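SA0254 protein (Staphylococcus aureus subsp. aureus, PDB 2OOI) is of unknown function but carries a UTRA domain, and so probably serves as the effector-sensing part of a GntR/HutC-type transcriptional regulator. Local coordinates at residues F6-F11 with G100-F105; T32-V37 with Y67-K72; Q38-L43 with R129-F134; T48-E53 with V75-D80. One frame throughout, in Å; residues are numbered along the deposited sequence.

Interaction 1: F6-F11 with G100-F105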
# COMPACT_ATOMS: atom_id res chain seq x y z
N PHE B 6 8.34 2.71 0.23
CA PHE B 6 8.43 3.87 -0.65
C PHE B 6 9.41 3.62 -1.80
O PHE B 6 9.50 4.41 -2.73
CB PHE B 6 8.83 5.10 0.13
N LYS B 7 10.14 2.52 -1.71
CA LYS B 7 11.43 2.50 -1.03
C LYS B 7 12.27 1.31 -1.47
O LYS B 7 12.40 0.32 -0.75
CB LYS B 7 11.23 2.47 0.48
CG LYS B 7 12.52 2.30 1.27
CD LYS B 7 12.35 2.73 2.72
CE LYS B 7 13.59 2.45 3.54
NZ LYS B 7 13.47 2.95 4.93
N THR B 8 12.84 1.40 -2.67
CA THR B 8 13.09 0.23 -3.50
C THR B 8 14.34 -0.52 -3.04
O THR B 8 15.39 -0.44 -3.66
CB THR B 8 13.25 0.61 -4.98
OG1 THR B 8 13.89 -0.47 -5.69
CG2 THR B 8 14.10 1.86 -5.12
N ASN B 9 14.21 -1.25 -1.93
CA ASN B 9 15.30 -2.09 -1.43
C ASN B 9 14.69 -3.41 -0.98
O ASN B 9 13.54 -3.69 -1.29
CB ASN B 9 16.11 -1.38 -0.32
CG ASN B 9 16.89 -0.13 -0.81
OD1 ASN B 9 17.79 -0.25 -1.65
ND2 ASN B 9 16.55 1.05 -0.29
N GLY B 10 15.45 -4.24 -0.28
CA GLY B 10 14.89 -5.44 0.34
C GLY B 10 14.35 -5.13 1.72
O GLY B 10 14.71 -4.12 2.31
N PHE B 11 13.49 -6.00 2.25
CA PHE B 11 12.88 -5.76 3.56
C PHE B 11 13.88 -5.80 4.70
O PHE B 11 13.67 -5.14 5.72
CB PHE B 11 11.74 -6.74 3.85
CG PHE B 11 10.61 -6.69 2.87
CD1 PHE B 11 10.39 -5.55 2.05
CD2 PHE B 11 9.74 -7.76 2.76
CE1 PHE B 11 9.34 -5.51 1.14
CE2 PHE B 11 8.69 -7.73 1.86
CZ PHE B 11 8.49 -6.60 1.04
N GLY B 100 18.03 -0.15 -10.16
CA GLY B 100 17.48 1.13 -10.62
C GLY B 100 16.16 1.57 -10.00
O GLY B 100 16.09 2.63 -9.37
N PHE B 101 15.11 0.76 -10.19
CA PHE B 101 13.75 1.11 -9.77
C PHE B 101 12.85 -0.12 -9.74
O PHE B 101 13.26 -1.20 -10.13
CB PHE B 101 13.15 2.15 -10.72
CG PHE B 101 13.09 1.71 -12.17
CD1 PHE B 101 11.92 1.16 -12.69
CD2 PHE B 101 14.18 1.89 -13.02
CE1 PHE B 101 11.86 0.77 -14.05
CE2 PHE B 101 14.12 1.50 -14.36
CZ PHE B 101 12.95 0.94 -14.88
N SER B 102 11.61 0.06 -9.28
CA SER B 102 10.66 -1.04 -9.27
C SER B 102 9.21 -0.60 -9.41
O SER B 102 8.87 0.57 -9.15
CB SER B 102 10.82 -1.87 -8.00
OG SER B 102 10.55 -1.10 -6.86
N ASP B 103 8.37 -1.53 -9.88
CA ASP B 103 6.93 -1.37 -10.00
C ASP B 103 6.26 -2.21 -8.95
O ASP B 103 6.50 -3.41 -8.88
CB ASP B 103 6.44 -1.84 -11.37
CG ASP B 103 6.89 -0.95 -12.47
OD1 ASP B 103 6.81 0.29 -12.30
OD2 ASP B 103 7.37 -1.48 -13.51
N ILE B 104 5.39 -1.60 -8.17
CA ILE B 104 4.73 -2.30 -7.08
C ILE B 104 3.23 -2.32 -7.33
O ILE B 104 2.63 -1.31 -7.68
CB ILE B 104 4.99 -1.59 -5.78
CG1 ILE B 104 6.44 -1.78 -5.36
CG2 ILE B 104 4.04 -2.09 -4.72
CD1 ILE B 104 6.94 -0.72 -4.37
N PHE B 105 2.62 -3.49 -7.15
CA PHE B 105 1.18 -3.63 -7.29
C PHE B 105 0.66 -4.28 -6.03
O PHE B 105 1.24 -5.25 -5.57
CB PHE B 105 0.85 -4.50 -8.51
CG PHE B 105 1.42 -3.97 -9.80
CD1 PHE B 105 0.66 -3.15 -10.63
CD2 PHE B 105 2.72 -4.25 -10.17
CE1 PHE B 105 1.19 -2.64 -11.83
CE2 PHE B 105 3.24 -3.76 -11.35
CZ PHE B 105 2.47 -2.94 -12.18

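Interaction 2: T32-V37 with Y67-K72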
# COMPACT_ATOMS: atom_id res chain seq x y z
N THR B 32 13.37 -23.59 -17.82
CA THR B 32 12.20 -22.99 -18.46
C THR B 32 11.26 -22.26 -17.51
O THR B 32 10.44 -22.86 -16.82
CB THR B 32 11.39 -24.02 -19.28
OG1 THR B 32 12.26 -24.61 -20.25
CG2 THR B 32 10.22 -23.34 -19.99
N PRO B 33 11.35 -20.94 -17.49
CA PRO B 33 10.50 -20.12 -16.66
C PRO B 33 9.03 -20.14 -17.08
O PRO B 33 8.72 -20.30 -18.23
CB PRO B 33 11.06 -18.71 -16.88
CG PRO B 33 11.72 -18.75 -18.18
CD PRO B 33 12.30 -20.13 -18.27
N PRO B 34 8.11 -19.94 -16.13
CA PRO B 34 6.71 -19.89 -16.53
C PRO B 34 6.44 -18.81 -17.55
O PRO B 34 7.23 -17.88 -17.69
CB PRO B 34 5.99 -19.54 -15.22
CG PRO B 34 6.89 -19.91 -14.15
CD PRO B 34 8.29 -19.80 -14.68
N LYS B 35 5.31 -18.94 -18.25
CA LYS B 35 4.90 -18.00 -19.28
C LYS B 35 4.92 -16.57 -18.78
O LYS B 35 5.51 -15.71 -19.42
CB LYS B 35 3.49 -18.32 -19.79
CG LYS B 35 2.76 -17.10 -20.42
CD LYS B 35 1.47 -17.50 -21.10
CE LYS B 35 1.14 -16.66 -22.32
NZ LYS B 35 -0.33 -16.78 -22.61
N SER B 36 4.26 -16.28 -17.66
CA SER B 36 4.17 -14.89 -17.26
C SER B 36 5.48 -14.40 -16.75
O SER B 36 5.71 -13.19 -16.72
CB SER B 36 3.09 -14.66 -16.20
OG SER B 36 3.60 -15.01 -14.95
N VAL B 37 6.36 -15.30 -16.33
CA VAL B 37 7.68 -14.87 -15.92
C VAL B 37 8.53 -14.52 -17.15
O VAL B 37 9.33 -13.59 -17.09
CB VAL B 37 8.35 -15.90 -14.96
CG1 VAL B 37 9.85 -15.65 -14.84
CG2 VAL B 37 7.66 -15.87 -13.57
N TYR B 67 7.19 -15.49 -2.93
CA TYR B 67 7.44 -16.29 -4.13
C TYR B 67 8.18 -15.42 -5.14
O TYR B 67 7.61 -14.46 -5.65
CB TYR B 67 6.11 -16.74 -4.72
CG TYR B 67 5.15 -17.38 -3.73
CD1 TYR B 67 5.06 -18.75 -3.62
CD2 TYR B 67 4.32 -16.61 -2.93
CE1 TYR B 67 4.18 -19.36 -2.74
CE2 TYR B 67 3.42 -17.20 -2.03
CZ TYR B 67 3.36 -18.59 -1.94
OH TYR B 67 2.50 -19.19 -1.06
N SER B 68 9.44 -15.73 -5.41
CA SER B 68 10.27 -14.86 -6.29
C SER B 68 10.89 -15.59 -7.50
O SER B 68 11.33 -16.73 -7.39
CB SER B 68 11.43 -14.26 -5.49
OG SER B 68 10.97 -13.43 -4.44
N TYR B 69 10.97 -14.90 -8.63
CA TYR B 69 11.76 -15.38 -9.73
C TYR B 69 12.86 -14.39 -10.07
O TYR B 69 12.58 -13.20 -10.21
CB TYR B 69 10.91 -15.59 -10.98
CG TYR B 69 9.81 -16.62 -10.84
CD1 TYR B 69 8.55 -16.27 -10.29
CD2 TYR B 69 9.99 -17.92 -11.28
CE1 TYR B 69 7.53 -17.19 -10.19
CE2 TYR B 69 8.98 -18.85 -11.18
CZ TYR B 69 7.75 -18.49 -10.63
OH TYR B 69 6.76 -19.42 -10.54
N TYR B 70 14.08 -14.91 -10.26
CA TYR B 70 15.25 -14.11 -10.59
C TYR B 70 15.88 -14.50 -11.92
O TYR B 70 16.11 -15.67 -12.18
CB TYR B 70 16.29 -14.34 -9.53
CG TYR B 70 15.90 -13.83 -8.18
CD1 TYR B 70 16.12 -12.51 -7.84
CD2 TYR B 70 15.35 -14.67 -7.22
CE1 TYR B 70 15.79 -12.02 -6.62
CE2 TYR B 70 15.01 -14.19 -5.99
CZ TYR B 70 15.24 -12.87 -5.70
OH TYR B 70 14.93 -12.38 -4.49
N HIS B 71 16.22 -13.51 -12.73
CA HIS B 71 16.92 -13.75 -13.99
C HIS B 71 18.39 -14.10 -13.74
O HIS B 71 19.18 -13.27 -13.27
CB HIS B 71 16.74 -12.52 -14.91
CG HIS B 71 17.26 -12.69 -16.31
ND1 HIS B 71 17.36 -11.65 -17.20
CD2 HIS B 71 17.75 -13.78 -16.95
CE1 HIS B 71 17.87 -12.09 -18.33
NE2 HIS B 71 18.12 -13.38 -18.21
N LYS B 72 18.76 -15.34 -14.06
CA LYS B 72 20.07 -15.87 -13.70
C LYS B 72 21.19 -15.06 -14.34
O LYS B 72 22.21 -14.78 -13.72
CB LYS B 72 20.19 -17.34 -14.09
CG LYS B 72 21.48 -18.00 -13.66
CD LYS B 72 21.58 -19.43 -14.18
CE LYS B 72 22.88 -20.08 -13.74
NZ LYS B 72 23.16 -21.32 -14.53

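Interaction 3: Q38-L43 with R129-F134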
# COMPACT_ATOMS: atom_id res chain seq x y z
N GLN B 38 8.34 -15.21 -18.28
CA GLN B 38 9.02 -14.83 -19.52
C GLN B 38 8.56 -13.47 -19.94
O GLN B 38 9.38 -12.61 -20.24
CB GLN B 38 8.73 -15.79 -20.67
CG GLN B 38 9.23 -17.15 -20.39
CD GLN B 38 9.07 -18.13 -21.55
OE1 GLN B 38 9.60 -19.28 -21.45
NE2 GLN B 38 8.37 -17.72 -22.64
N ASP B 39 7.25 -13.30 -19.99
CA ASP B 39 6.68 -12.05 -20.37
C ASP B 39 7.34 -11.03 -19.49
O ASP B 39 8.06 -10.16 -19.97
CB ASP B 39 5.18 -12.04 -20.13
CG ASP B 39 4.51 -10.81 -20.68
OD1 ASP B 39 5.21 -9.92 -21.25
OD2 ASP B 39 3.27 -10.72 -20.57
N GLU B 40 7.17 -11.19 -18.19
CA GLU B 40 7.48 -10.15 -17.24
C GLU B 40 8.98 -9.87 -17.12
O GLU B 40 9.38 -8.72 -17.01
CB GLU B 40 6.90 -10.51 -15.86
CG GLU B 40 6.99 -9.41 -14.87
CD GLU B 40 6.69 -9.85 -13.46
OE1 GLU B 40 6.32 -11.03 -13.25
OE2 GLU B 40 6.83 -9.01 -12.54
N LEU B 41 9.82 -10.89 -17.10
CA LEU B 41 11.24 -10.61 -17.02
C LEU B 41 11.85 -10.35 -18.40
O LEU B 41 13.07 -10.15 -18.52
CB LEU B 41 11.96 -11.74 -16.29
CG LEU B 41 11.52 -11.96 -14.83
CD1 LEU B 41 12.42 -12.99 -14.15
CD2 LEU B 41 11.55 -10.67 -14.05
N GLN B 42 10.99 -10.31 -19.43
CA GLN B 42 11.37 -10.11 -20.83
C GLN B 42 12.46 -11.08 -21.21
O GLN B 42 13.56 -10.66 -21.50
CB GLN B 42 11.77 -8.67 -21.07
CG GLN B 42 10.59 -7.71 -20.96
CD GLN B 42 10.98 -6.26 -20.66
OE1 GLN B 42 10.29 -5.57 -19.91
NE2 GLN B 42 12.07 -5.80 -21.25
N LEU B 43 12.12 -12.37 -21.23
CA LEU B 43 13.05 -13.49 -21.37
C LEU B 43 12.85 -14.29 -22.67
O LEU B 43 11.84 -14.09 -23.36
CB LEU B 43 12.84 -14.46 -20.19
CG LEU B 43 13.68 -14.39 -18.90
CD1 LEU B 43 14.02 -12.98 -18.48
CD2 LEU B 43 12.98 -15.13 -17.77
N ARG B 129 -1.86 -9.15 -0.99
CA ARG B 129 -1.10 -9.75 -2.09
C ARG B 129 -0.36 -8.59 -2.77
O ARG B 129 -0.99 -7.66 -3.27
CB ARG B 129 -1.97 -10.51 -3.10
CG ARG B 129 -3.23 -11.09 -2.54
CD ARG B 129 -3.82 -12.24 -3.34
NE ARG B 129 -3.09 -13.43 -2.93
CZ ARG B 129 -3.57 -14.49 -2.27
NH1 ARG B 129 -4.84 -14.67 -1.95
NH2 ARG B 129 -2.72 -15.42 -1.94
N TYR B 130 0.96 -8.66 -2.75
CA TYR B 130 1.84 -7.58 -3.13
C TYR B 130 2.79 -8.13 -4.20
O TYR B 130 3.27 -9.24 -4.07
CB TYR B 130 2.57 -7.18 -1.87
CG TYR B 130 3.65 -6.13 -1.92
CD1 TYR B 130 3.43 -4.85 -1.40
CD2 TYR B 130 4.94 -6.44 -2.37
CE1 TYR B 130 4.44 -3.89 -1.37
CE2 TYR B 130 5.97 -5.50 -2.34
CZ TYR B 130 5.71 -4.23 -1.84
OH TYR B 130 6.74 -3.31 -1.81
N HIS B 131 2.98 -7.39 -5.28
CA HIS B 131 3.85 -7.84 -6.38
C HIS B 131 4.86 -6.78 -6.64
O HIS B 131 4.52 -5.62 -6.69
CB HIS B 131 3.10 -8.14 -7.68
CG HIS B 131 3.99 -8.69 -8.76
ND1 HIS B 131 4.13 -10.05 -8.97
CD2 HIS B 131 4.85 -8.08 -9.61
CE1 HIS B 131 5.01 -10.24 -9.94
NE2 HIS B 131 5.47 -9.07 -10.33
N GLN B 132 6.12 -7.16 -6.82
CA GLN B 132 7.13 -6.17 -7.12
C GLN B 132 8.02 -6.64 -8.27
O GLN B 132 8.47 -7.77 -8.26
CB GLN B 132 7.94 -5.87 -5.86
CG GLN B 132 8.82 -4.62 -5.99
CD GLN B 132 9.31 -4.05 -4.66
OE1 GLN B 132 10.08 -3.08 -4.65
NE2 GLN B 132 8.86 -4.62 -3.54
N THR B 133 8.26 -5.77 -9.26
CA THR B 133 9.20 -6.10 -10.32
C THR B 133 10.36 -5.14 -10.24
O THR B 133 10.15 -3.94 -10.26
CB THR B 133 8.57 -5.97 -11.68
OG1 THR B 133 7.50 -6.90 -11.77
CG2 THR B 133 9.62 -6.26 -12.80
N PHE B 134 11.58 -5.68 -10.13
CA PHE B 134 12.77 -4.87 -9.96
C PHE B 134 13.55 -4.77 -11.28
O PHE B 134 13.71 -5.76 -12.00
CB PHE B 134 13.70 -5.48 -8.90
CG PHE B 134 13.14 -5.48 -7.50
CD1 PHE B 134 13.51 -4.49 -6.58
CD2 PHE B 134 12.27 -6.51 -7.07
CE1 PHE B 134 13.00 -4.51 -5.26
CE2 PHE B 134 11.77 -6.54 -5.76
CZ PHE B 134 12.13 -5.54 -4.85

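Interaction 4: T48-E53 with V75-D80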
# COMPACT_ATOMS: atom_id res chain seq x y z
N THR B 48 17.64 -18.83 -18.10
CA THR B 48 17.19 -19.53 -16.92
C THR B 48 16.85 -18.54 -15.79
O THR B 48 17.31 -17.38 -15.76
CB THR B 48 18.17 -20.68 -16.47
OG1 THR B 48 19.02 -20.23 -15.41
CG2 THR B 48 18.99 -21.27 -17.64
N VAL B 49 15.97 -18.99 -14.90
CA VAL B 49 15.57 -18.22 -13.72
C VAL B 49 15.71 -19.11 -12.50
O VAL B 49 15.53 -20.31 -12.59
CB VAL B 49 14.09 -17.74 -13.78
CG1 VAL B 49 13.85 -16.75 -14.93
CG2 VAL B 49 13.12 -18.93 -13.83
N TYR B 50 16.05 -18.52 -11.36
CA TYR B 50 15.95 -19.20 -10.06
C TYR B 50 14.58 -18.94 -9.47
O TYR B 50 14.09 -17.82 -9.57
CB TYR B 50 16.95 -18.63 -9.09
CG TYR B 50 18.41 -18.80 -9.44
CD1 TYR B 50 19.19 -17.70 -9.80
CD2 TYR B 50 19.04 -20.05 -9.35
CE1 TYR B 50 20.55 -17.84 -10.05
CE2 TYR B 50 20.38 -20.21 -9.64
CZ TYR B 50 21.14 -19.10 -9.97
OH TYR B 50 22.49 -19.22 -10.22
N TYR B 51 13.96 -19.96 -8.88
CA TYR B 51 12.67 -19.83 -8.20
C TYR B 51 12.90 -20.11 -6.72
O TYR B 51 13.57 -21.08 -6.39
CB TYR B 51 11.64 -20.84 -8.74
CG TYR B 51 10.35 -20.84 -7.95
CD1 TYR B 51 9.50 -19.74 -8.02
CD2 TYR B 51 10.01 -21.89 -7.10
CE1 TYR B 51 8.33 -19.67 -7.27
CE2 TYR B 51 8.82 -21.84 -6.34
CZ TYR B 51 7.98 -20.72 -6.44
OH TYR B 51 6.81 -20.60 -5.72
N LEU B 52 12.35 -19.26 -5.84
CA LEU B 52 12.30 -19.61 -4.43
C LEU B 52 11.03 -19.19 -3.72
O LEU B 52 10.44 -18.17 -4.06
CB LEU B 52 13.49 -19.04 -3.65
CG LEU B 52 13.63 -17.53 -3.51
CD1 LEU B 52 14.23 -17.11 -2.18
CD2 LEU B 52 14.50 -17.08 -4.66
N GLU B 53 10.63 -20.01 -2.76
CA GLU B 53 9.63 -19.66 -1.78
C GLU B 53 10.29 -19.56 -0.44
O GLU B 53 11.06 -20.43 -0.05
CB GLU B 53 8.52 -20.69 -1.68
CG GLU B 53 7.69 -20.75 -2.92
CD GLU B 53 6.62 -21.81 -2.87
OE1 GLU B 53 6.58 -22.52 -1.85
OE2 GLU B 53 5.84 -21.92 -3.85
N VAL B 75 21.49 -11.64 -12.36
CA VAL B 75 21.82 -11.88 -10.96
C VAL B 75 23.12 -12.70 -10.80
O VAL B 75 23.75 -12.69 -9.74
CB VAL B 75 20.58 -12.58 -10.29
CG1 VAL B 75 20.97 -13.52 -9.21
CG2 VAL B 75 19.56 -11.54 -9.80
N LYS B 76 23.49 -13.42 -11.87
CA LYS B 76 24.78 -14.12 -12.02
C LYS B 76 24.78 -15.45 -11.29
O LYS B 76 25.16 -16.47 -11.87
CB LYS B 76 25.97 -13.30 -11.54
CG LYS B 76 26.29 -12.07 -12.35
CD LYS B 76 27.48 -11.33 -11.81
CE LYS B 76 27.78 -10.10 -12.61
NZ LYS B 76 28.96 -9.37 -12.06
N TYR B 77 24.40 -15.42 -10.01
CA TYR B 77 24.39 -16.62 -9.17
C TYR B 77 23.61 -16.45 -7.85
O TYR B 77 23.69 -15.44 -7.19
CB TYR B 77 25.81 -17.08 -8.86
CG TYR B 77 25.85 -18.33 -7.99
CD1 TYR B 77 25.89 -19.60 -8.55
CD2 TYR B 77 25.82 -18.23 -6.61
CE1 TYR B 77 25.93 -20.73 -7.75
CE2 TYR B 77 25.85 -19.36 -5.81
CZ TYR B 77 25.91 -20.60 -6.38
OH TYR B 77 25.95 -21.69 -5.56
N LEU B 78 22.88 -17.51 -7.50
CA LEU B 78 22.04 -17.56 -6.32
C LEU B 78 21.98 -19.04 -5.92
O LEU B 78 21.93 -19.91 -6.78
CB LEU B 78 20.65 -17.06 -6.70
CG LEU B 78 19.94 -15.93 -5.99
CD1 LEU B 78 20.89 -14.77 -5.77
CD2 LEU B 78 18.74 -15.50 -6.81
N ASN B 79 22.01 -19.31 -4.61
CA ASN B 79 21.69 -20.63 -4.06
C ASN B 79 20.79 -20.42 -2.83
O ASN B 79 20.48 -19.27 -2.45
CB ASN B 79 22.96 -21.38 -3.68
CG ASN B 79 23.47 -21.02 -2.28
OD1 ASN B 79 23.39 -19.88 -1.84
ND2 ASN B 79 23.99 -22.03 -1.58
N ASP B 80 20.39 -21.52 -2.18
CA ASP B 80 19.47 -21.42 -1.04
C ASP B 80 20.08 -20.87 0.27
O ASP B 80 19.39 -20.25 1.08
CB ASP B 80 18.73 -22.75 -0.79
CG ASP B 80 19.65 -23.89 -0.41
OD1 ASP B 80 20.81 -23.66 -0.02
OD2 ASP B 80 19.18 -25.03 -0.50

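Interaction 1: F6-F11 with G100-F105
Two hydroxyls end up nearest neighbours without bonding: Thr8 OG1 stands 3.6 Å from Ser102 OG, and no hydrogen bond joins the two segments. They meet tip to tip across a slim buried contact of 125 Å². Thr8 CB also comes within 3.7 Å of Ser102 OG, so the serine oxygen lies against the branch carbon of the threonine as well as its hydroxyl. A chi1 of 162° carries OG1 away from the threonine's own backbone N and out toward the strand, with the Phe101 C atom next, 4.2 Å from Thr8 OG1. Ser102 OG, turned back between its N and carbonyl carbon (chi1 62°), has its polar partner elsewhere, in Gln132 OE1 on the neighbouring strand. Thr8 is the centre of an inverse gamma turn, closed by a weak bond from Asn9 N to Lys7 O (2.7 Å), and its side chain projects toward strand 99-110. That strand carries a classic beta bulge, Gly100 and Phe101 lying together across from Tyr135. Beyond its outer edge Ser102, Ile104 and Phe105 pair with an antiparallel strand of the second subunit. The N-terminal loop thus packs on the outermost strand of its own chain's sheet, which the second subunit extends.

Interaction 2: T32-V37 with Y67-K72
Val37 lays its CG2 methyl over the Tyr69 ring, 3.5 Å from the ring centroid and only 14° off the normal, which meets the geometry of a CH-pi contact. CD1 is the ring atom closest to this methyl, at 3.4 Å. The two side chains cross at about a right angle, and the other methyl, CG1, rests against the root of the tyrosine, 4.0 Å from Tyr69 CB. A valine chi1 of 164° accounts for this division: CG2 falls beside the backbone N and reaches the ring, while CG1 lies beside the carbonyl carbon. Pro34 approaches the far end of the same ring obliquely, with its CD 3.7 Å from Tyr69 CE2 and its CG 3.6 Å from Tyr69 OH. Since Pro34 is the N-cap of helix 35-41 and Val37 belongs to the first turn, the start of the helix touches the tyrosine at two places. From within the sheet, Tyr51 on the adjoining strand meets the Tyr69 ring with the planes at about 45°. No hydrogen bond spans these segments. Their contact therefore rests on dispersion and the weak polarity of C-H groups facing a pi system, with the phenol oxygen meeting carbon on the helix side.

Interaction 3: Q38-L43 with R129-F134
Glu40 leaves helix 35-41 with CB directed at strand 126-136, and CG, placed anti to the backbone N (chi1 -171°), continues straight outward until it lies 4.0 Å from Thr133 OG1. The chain stays extended, so CD arrives 3.4 Å from His131 NE2. At the tip the two oxygens part company. OE2 accepts a hydrogen bond from His131 NE2 over 2.6 Å with an N-H...O angle of 157°; a second one, from Thr133 OG1, is doubtful, its modelled 2.3 Å to OE2 being too short to be taken literally. His131 NE2 meets the syn side of OE2 but stands 24° out of the carboxylate plane, while OE2 lies close to the imidazole plane at the ring edge; carboxylate and ring are turned well out of coplanarity. OE1 instead pairs with Ser144 OG on strand 141-150, and His131 ND1 bonds to Asp146 OD1. Flanked by two acidic residues, the imidazole would probably be biased toward its doubly protonated form. His131 and Thr133, two positions apart, point from the same side of the strand and both face the carboxylate. Beyond Glu40 the helix finishes in a Schellman motif at Gln42. The result is a His-carboxylate hydrogen bond embedded in a polar network that ties a short helix to one face of the antiparallel sheet of the UTRA domain.

Interaction 4: T48-E53 with V75-D80
Tyr50 on strand 49-58 and Leu78 in the loop after helix 72-75 are the closest backbone points, with CA atoms 7.3 Å apart. The topology is an antiparallel hairpin, strands 49-58 and 61-71, whose chain runs on through a short helix and folds back over the first strand. The turn-back comes right behind the helix, where Lys76 takes a positive phi. The Tyr50 ring supplies most of the contact on its side. Leu78 CB lies over one face, displaced from the ring centre toward the CD1-CE1 side, 3.6 Å from the ring centroid and 22° off the normal, a CH-pi contact in which CE1 and CD1 are the carbons nearest to CB. Leu78 CD2 follows at 3.7 Å from Tyr50 CD1, while the carbonyl O of Leu78 comes to 3.3 Å from Tyr50 CE2, so backbone and side chain of this leucine share the ring. Val75 CG1 touches CE1 more loosely and obliquely, at 4.4 Å. Elsewhere Phe27 also meets the Tyr50 ring, and Leu78 also packs on Tyr70 and Tyr90. With CG anti to its carbonyl carbon (chi1 -63°), the Tyr50 ring extends to the loop, where the phenol oxygen sits 3.4 Å from Tyr77 CA and accepts a weak hydrogen bond from Leu78 N, 3.2 Å from N to OH with an angle of 146° at the hydrogen.

All four contacts reach the same antiparallel sheet, but at different depths. Interactions 1 and 4 are buried and each fastens a loop to a strand, whereas interactions 2 and 3 are partly buried and share helix 35-41. The helix presents carbon to strand 61-71 and a carboxylate to strand 126-136, so apolar and charged chemistry lie about 8 Å apart, centre to centre. Interactions 2 and 4 both rest on a tyrosine face, and their strands are joined directly, with Tyr70 O and Tyr50 N 3.0 Å apart. Interaction 1 adjoins interaction 3 through neighbouring strands; of the four, it alone has segments touched by the second subunit.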